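Local coordinates for outer membrane protein SusF (Bacteroides thetaiotaomicron, PDB 4FE9) that binds starch at the surface of the cell through its carbohydrate-binding modules, ahead of transport into the periplasm for degradation, at residues Q306-P311 / G339-V344; N317-V322 / D359-E364. One frame throughout, in Å; residues are numbered along the deposited sequence.

Interaction 1. Residues Q306-P311 / G339-V344. With GLC (alpha-D-glucopyranose), chain C; GLC (alpha-D-glucopyranose), chain B.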
loop_
_atom_site.group_PDB
_atom_site.type_symbol
_atom_site.label_atom_id
_atom_site.label_comp_id
_atom_site.label_asym_id
_atom_site.label_seq_id
_atom_site.Cartn_x
_atom_site.Cartn_y
_atom_site.Cartn_z
ATOM N N GLN A 306 14.444 -7.706 20.235
ATOM C CA GLN A 306 14.408 -6.865 19.023
ATOM C C GLN A 306 14.893 -7.648 17.823
ATOM O O GLN A 306 15.812 -8.433 17.941
ATOM C CB GLN A 306 15.272 -5.621 19.208
ATOM C CG GLN A 306 14.711 -4.665 20.279
ATOM C CD GLN A 306 15.665 -3.558 20.632
ATOM O OE1 GLN A 306 16.130 -2.821 19.767
ATOM N NE2 GLN A 306 15.897 -3.381 21.913
ATOM N N VAL A 307 14.260 -7.434 16.674
ATOM C CA VAL A 307 14.669 -8.107 15.432
ATOM C C VAL A 307 14.737 -7.172 14.235
ATOM O O VAL A 307 14.033 -6.152 14.184
ATOM C CB VAL A 307 13.720 -9.278 15.086
ATOM C CG1 VAL A 307 13.804 -10.390 16.165
ATOM C CG2 VAL A 307 12.324 -8.793 14.920
ATOM N N LYS A 308 15.500 -7.585 13.218
ATOM C CA LYS A 308 15.452 -6.944 11.885
ATOM C C LYS A 308 15.555 -8.036 10.783
ATOM O O LYS A 308 15.917 -9.175 11.069
ATOM C CB LYS A 308 16.608 -5.961 11.727
ATOM C CG LYS A 308 16.359 -4.615 12.358
ATOM C CD LYS A 308 17.451 -3.673 12.052
ATOM C CE LYS A 308 17.037 -2.700 10.984
ATOM N NZ LYS A 308 17.999 -1.566 10.892
ATOM N N PHE A 309 15.242 -7.666 9.551
ATOM C CA PHE A 309 15.168 -8.613 8.439
ATOM C C PHE A 309 16.077 -8.130 7.337
ATOM O O PHE A 309 16.336 -6.937 7.236
ATOM C CB PHE A 309 13.731 -8.717 7.912
ATOM C CG PHE A 309 12.754 -9.193 8.926
ATOM C CD1 PHE A 309 12.072 -8.284 9.734
ATOM C CD2 PHE A 309 12.497 -10.547 9.079
ATOM C CE1 PHE A 309 11.159 -8.727 10.694
ATOM C CE2 PHE A 309 11.636 -11.006 10.090
ATOM C CZ PHE A 309 10.961 -10.083 10.889
ATOM N N ALA A 310 16.630 -9.060 6.555
ATOM C CA ALA A 310 17.544 -8.705 5.441
ATOM C C ALA A 310 17.429 -9.715 4.298
ATOM O O ALA A 310 17.103 -10.882 4.526
ATOM C CB ALA A 310 18.985 -8.650 5.928
ATOM N N PRO A 311 17.841 -9.309 3.087
ATOM C CA PRO A 311 17.686 -10.181 1.958
ATOM C C PRO A 311 18.884 -11.157 1.782
ATOM O O PRO A 311 18.944 -11.871 0.795
ATOM C CB PRO A 311 17.611 -9.193 0.779
ATOM C CG PRO A 311 18.440 -8.078 1.195
ATOM C CD PRO A 311 18.216 -7.944 2.676
ATOM N N GLY A 339 14.176 2.499 17.893
ATOM C CA GLY A 339 15.258 2.972 17.029
ATOM C C GLY A 339 15.278 2.285 15.663
ATOM O O GLY A 339 16.347 2.017 15.110
ATOM N N GLY A 340 14.094 1.967 15.136
ATOM C CA GLY A 340 13.983 1.365 13.799
ATOM C C GLY A 340 14.065 -0.154 13.831
ATOM O O GLY A 340 13.797 -0.815 12.830
ATOM N N ASN A 341 14.460 -0.704 14.985
ATOM C CA ASN A 341 14.315 -2.128 15.254
ATOM C C ASN A 341 12.877 -2.443 15.479
ATOM O O ASN A 341 12.140 -1.618 16.018
ATOM C CB ASN A 341 15.083 -2.513 16.513
ATOM C CG ASN A 341 16.572 -2.427 16.343
ATOM O OD1 ASN A 341 17.080 -2.258 15.238
ATOM N ND2 ASN A 341 17.292 -2.658 17.430
ATOM N N LEU A 342 12.485 -3.680 15.183
ATOM C CA LEU A 342 11.193 -4.162 15.590
ATOM C C LEU A 342 11.257 -4.870 16.947
ATOM O O LEU A 342 11.990 -5.872 17.118
ATOM C CB LEU A 342 10.599 -5.088 14.540
ATOM C CG LEU A 342 9.232 -5.651 14.894
ATOM C CD1 LEU A 342 8.198 -4.557 14.952
ATOM C CD2 LEU A 342 8.804 -6.738 13.934
ATOM N N LYS A 343 10.495 -4.350 17.905
ATOM C CA LYS A 343 10.527 -4.858 19.275
ATOM C C LYS A 343 9.267 -5.642 19.573
ATOM O O LYS A 343 8.156 -5.195 19.286
ATOM C CB LYS A 343 10.697 -3.709 20.284
ATOM C CG LYS A 343 10.429 -4.110 21.763
ATOM C CD LYS A 343 11.162 -3.176 22.732
ATOM C CE LYS A 343 10.340 -2.932 23.996
ATOM N NZ LYS A 343 10.773 -1.668 24.702
ATOM N N VAL A 344 9.444 -6.857 20.057
ATOM C CA VAL A 344 8.321 -7.668 20.396
ATOM C C VAL A 344 8.102 -7.557 21.914
ATOM O O VAL A 344 9.059 -7.656 22.685
ATOM C CB VAL A 344 8.571 -9.159 20.017
ATOM C CG1 VAL A 344 7.346 -9.980 20.322
ATOM C CG2 VAL A 344 8.944 -9.272 18.529
HETATM C C1 GLC C . 21.921 -3.548 14.620
HETATM C C2 GLC C . 20.792 -3.076 15.508
HETATM C C3 GLC C . 21.323 -2.179 16.639
HETATM C C4 GLC C . 22.418 -2.876 17.416
HETATM C C5 GLC C . 23.514 -3.270 16.429
HETATM C C6 GLC C . 24.628 -4.049 17.120
HETATM O O2 GLC C . 19.935 -2.291 14.692
HETATM O O3 GLC C . 20.254 -1.823 17.518
HETATM O O4 GLC C . 22.940 -1.968 18.402
HETATM O O5 GLC C . 22.977 -4.112 15.411
HETATM O O6 GLC C . 25.738 -4.126 16.227
HETATM C C1 GLC B . 23.418 -1.682 9.944
HETATM C C2 GLC B . 21.946 -1.958 10.225
HETATM C C3 GLC B . 21.635 -1.821 11.699
HETATM C C4 GLC B . 22.560 -2.713 12.505
HETATM C C5 GLC B . 23.994 -2.410 12.160
HETATM C C6 GLC B . 24.942 -3.339 12.911
HETATM O O2 GLC B . 21.159 -1.027 9.504
HETATM O O3 GLC B . 20.271 -2.164 11.972
HETATM O O4 GLC B . 22.393 -2.439 13.872
HETATM O O5 GLC B . 24.223 -2.541 10.751
HETATM O O6 GLC B . 26.274 -2.986 12.543
#

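Interaction 2. Residues N317-V322 / D359-E364. With GLC (alpha-D-glucopyranose), chain B.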
loop_
_atom_site.group_PDB
_atom_site.type_symbol
_atom_site.label_atom_id
_atom_site.label_comp_id
_atom_site.label_asym_id
_atom_site.label_seq_id
_atom_site.Cartn_x
_atom_site.Cartn_y
_atom_site.Cartn_z
ATOM N N ASN A 317 20.621 -3.417 3.184
ATOM C CA ASN A 317 19.225 -3.397 2.748
ATOM C C ASN A 317 18.309 -4.069 3.757
ATOM O O ASN A 317 17.220 -4.532 3.428
ATOM C CB ASN A 317 19.083 -4.058 1.370
ATOM C CG ASN A 317 19.855 -3.312 0.282
ATOM O OD1 ASN A 317 20.885 -3.796 -0.221
ATOM N ND2 ASN A 317 19.408 -2.111 -0.029
ATOM N N ASP A 318 18.694 -3.987 5.015
ATOM C CA ASP A 318 17.931 -4.579 6.087
ATOM C C ASP A 318 16.819 -3.613 6.552
ATOM O O ASP A 318 16.839 -2.435 6.224
ATOM C CB ASP A 318 18.879 -4.880 7.242
ATOM C CG ASP A 318 19.792 -3.717 7.543
ATOM O OD1 ASP A 318 19.377 -2.857 8.349
ATOM O OD2 ASP A 318 20.845 -3.579 6.865
ATOM N N PHE A 319 15.804 -4.148 7.207
ATOM C CA PHE A 319 14.724 -3.331 7.735
ATOM C C PHE A 319 14.179 -3.931 9.024
ATOM O O PHE A 319 14.340 -5.127 9.286
ATOM C CB PHE A 319 13.595 -3.174 6.706
ATOM C CG PHE A 319 13.028 -4.485 6.212
ATOM C CD1 PHE A 319 11.824 -4.983 6.729
ATOM C CD2 PHE A 319 13.615 -5.147 5.134
ATOM C CE1 PHE A 319 11.283 -6.195 6.261
ATOM C CE2 PHE A 319 13.138 -6.398 4.714
ATOM C CZ PHE A 319 11.952 -6.915 5.248
ATOM N N GLY A 320 13.512 -3.102 9.816
ATOM C CA GLY A 320 12.957 -3.540 11.084
ATOM C C GLY A 320 11.507 -3.116 11.206
ATOM O O GLY A 320 10.640 -3.566 10.427
ATOM N N PHE A 321 11.243 -2.182 12.118
ATOM C CA PHE A 321 9.911 -1.598 12.219
ATOM C C PHE A 321 9.570 -0.834 10.908
ATOM O O PHE A 321 10.405 -0.104 10.368
ATOM C CB PHE A 321 9.832 -0.666 13.444
ATOM C CG PHE A 321 8.470 -0.122 13.700
ATOM C CD1 PHE A 321 7.551 -0.843 14.463
ATOM C CD2 PHE A 321 8.069 1.093 13.124
ATOM C CE1 PHE A 321 6.210 -0.425 14.564
ATOM C CE2 PHE A 321 6.779 1.598 13.353
ATOM C CZ PHE A 321 5.835 0.818 14.059
ATOM N N VAL A 322 8.405 -1.136 10.341
ATOM C CA VAL A 322 7.942 -0.480 9.131
ATOM C C VAL A 322 6.506 0.003 9.334
ATOM O O VAL A 322 5.854 -0.382 10.286
ATOM C CB VAL A 322 7.977 -1.443 7.893
ATOM C CG1 VAL A 322 9.351 -2.044 7.715
ATOM C CG2 VAL A 322 6.937 -2.530 8.037
ATOM N N ASP A 359 9.971 -1.149 -2.741
ATOM C CA ASP A 359 10.100 -0.329 -1.522
ATOM C C ASP A 359 9.098 -0.720 -0.421
ATOM O O ASP A 359 9.331 -0.423 0.743
ATOM C CB ASP A 359 9.900 1.148 -1.873
ATOM C CG ASP A 359 11.090 1.737 -2.604
ATOM O OD1 ASP A 359 12.226 1.653 -2.062
ATOM O OD2 ASP A 359 10.899 2.251 -3.738
ATOM N N ASP A 360 7.921 -1.218 -0.825
ATOM C CA ASP A 360 6.823 -1.537 0.123
ATOM C C ASP A 360 7.146 -2.770 0.982
ATOM O O ASP A 360 7.304 -3.875 0.459
ATOM C CB ASP A 360 5.501 -1.800 -0.632
ATOM C CG ASP A 360 5.155 -0.692 -1.641
ATOM O OD1 ASP A 360 5.809 0.394 -1.608
ATOM O OD2 ASP A 360 4.209 -0.903 -2.447
ATOM N N LYS A 361 7.068 -2.602 2.295
ATOM C CA LYS A 361 7.239 -3.711 3.212
ATOM C C LYS A 361 5.985 -3.917 4.086
ATOM O O LYS A 361 5.315 -2.945 4.477
ATOM C CB LYS A 361 8.472 -3.477 4.088
ATOM C CG LYS A 361 9.758 -3.312 3.301
ATOM C CD LYS A 361 10.685 -2.354 3.955
ATOM C CE LYS A 361 11.889 -2.063 3.072
ATOM N NZ LYS A 361 12.390 -0.692 3.340
ATOM N N VAL A 362 5.633 -5.178 4.323
ATOM C CA VAL A 362 4.588 -5.536 5.296
ATOM C C VAL A 362 5.150 -6.600 6.259
ATOM O O VAL A 362 5.887 -7.491 5.835
ATOM C CB VAL A 362 3.325 -6.090 4.573
ATOM C CG1 VAL A 362 2.305 -6.574 5.557
ATOM C CG2 VAL A 362 2.738 -5.026 3.671
ATOM N N ILE A 363 4.964 -6.390 7.560
ATOM C CA ILE A 363 5.297 -7.416 8.560
ATOM C C ILE A 363 4.063 -7.700 9.385
ATOM O O ILE A 363 3.358 -6.762 9.749
ATOM C CB ILE A 363 6.419 -6.936 9.464
ATOM C CG1 ILE A 363 7.675 -6.700 8.652
ATOM C CG2 ILE A 363 6.667 -7.920 10.621
ATOM C CD1 ILE A 363 8.770 -5.908 9.386
ATOM N N GLU A 364 3.649 -8.975 9.436
ATOM C CA GLU A 364 2.543 -9.407 10.320
ATOM C C GLU A 364 3.007 -10.460 11.325
ATOM O O GLU A 364 3.882 -11.278 11.013
ATOM C CB GLU A 364 1.365 -9.944 9.507
ATOM C CG GLU A 364 0.793 -8.941 8.503
ATOM C CD GLU A 364 0.037 -7.770 9.185
ATOM O OE1 GLU A 364 0.624 -6.664 9.352
ATOM O OE2 GLU A 364 -1.132 -7.973 9.568
HETATM C C1 GLC B . 23.418 -1.682 9.944
HETATM C C2 GLC B . 21.946 -1.958 10.225
HETATM C C3 GLC B . 21.635 -1.821 11.699
HETATM C C4 GLC B . 22.560 -2.713 12.505
HETATM C C5 GLC B . 23.994 -2.410 12.160
HETATM C C6 GLC B . 24.942 -3.339 12.911
HETATM O O2 GLC B . 21.159 -1.027 9.504
HETATM O O3 GLC B . 20.271 -2.164 11.972
HETATM O O4 GLC B . 22.393 -2.439 13.872
HETATM O O5 GLC B . 24.223 -2.541 10.751
HETATM O O6 GLC B . 26.274 -2.986 12.543
#

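Interaction 1. Residues Q306-P311 / G339-V344
The amide of N341 meets that of Q306 on the sugar-facing side of two antiparallel strands. From N341, CB lies against Q306 OE1 and CB, and CG, anti to the carbonyl carbon (chi1 -69°), carries the amide out toward the glycan. ND2 gives a nearly straight hydrogen bond to Q306 OE1 (2.6 Å, 173° at the hydrogen); the acceptor lies close to the N341 amide plane, although the two amide planes are turned 51° apart. The same ND2 donates to O3 of the chain C glucose (3.1 Å), while OD1 accepts from its O2 (2.9 Å), so one amide reads two neighbouring hydroxyls and Q306 fixes its rotation. K308 CD packs at 3.5 Å from N341 OD1, its chain crossing the asparagine at about a right angle. Bent at chi3, the lysine delivers NZ to O3 of the chain B glucose at 2.6 Å, with a weak bond to O2. Behind these groups V307 and L342 form a hydrogen-bonded pair (V307 N to L342 O, 2.8 Å; L342 N to V307 O, 3.1 Å), their side chains side by side on the face turned from the sugar. Strand 306-310 is flanked on its other edge by strand 264-267, and 341-343 by 336-338; L342 rests on I363 and F365 of strand 360-366, and W272 touches both Q306 and N341.

Interaction 2. Residues N317-V322 / D359-E364
F319 takes the aliphatic part of K361 over one ring face, as a CH-pi contact between the loop and the edge strand. K361 CD stands 4.2 Å from the ring centroid, 24° off the normal and displaced toward the CG side of the ring, where CD comes within 3.9 Å of F319 CG. The lysine chain, bent at chi2 (146°), crosses the ring obliquely and brings CE along as well.

I363 CD1 carries a second set of apolar contacts. It reaches the ring edge near the plane, 4.0 Å from F319 CE1, and also meets V322 CG2 at 4.1 Å. The carbonyl oxygen of G320 lies close to the same methyl, with G320 O 3.2 Å from I363 CD1. V322 CG1 touches CB and CD of K361, so the valine straddles both strand residues.

This belongs to the second carbohydrate-binding module of the protein, whose strands form an antiparallel beta-sheet: strand 360-366 is an outermost strand of that sheet, and the loop 317-322, running from strand 306-310 toward helix 327-333, passes over it. V354 and V356 of the neighbouring strand 348-357 also touch F319.

The polar contact with the sugar comes from D318, whose side chain leaves the backbone away from the strand and accepts a hydrogen bond at OD1 from O2 of the chain B glucose (2.8 Å). OD1 also forms a salt bridge with K308, and OD2 is bonded to the backbone N of G316, which helps hold the carboxylate in place. With an alanine in place of D318, the glucose O2 would probably lose this acceptor and the ammonium of K308 would be left without this counter-charge.

In the fold
Both contacts belong to one carbohydrate-binding module and to the same antiparallel sheet, at its two ends: interaction 1 pairs strands near the 336-338 end, whereas interaction 2 sets a loop on the outermost strand 360-366. They meet through probable backbone hydrogen bonds, F309 N to F319 O and G340 O to F321 N. Interaction 1 is partly buried and mixes strand pairing with the sugar-binding amide of N341 and ammonium of K308; interaction 2 is a buried contact, with no hydrogen bond between its segments and mainly apolar packing of side chains. The chain B glucose links them, since K308 and D318 both hold it. I363 joins the apolar sides, touching F309 and L342 as well as F319.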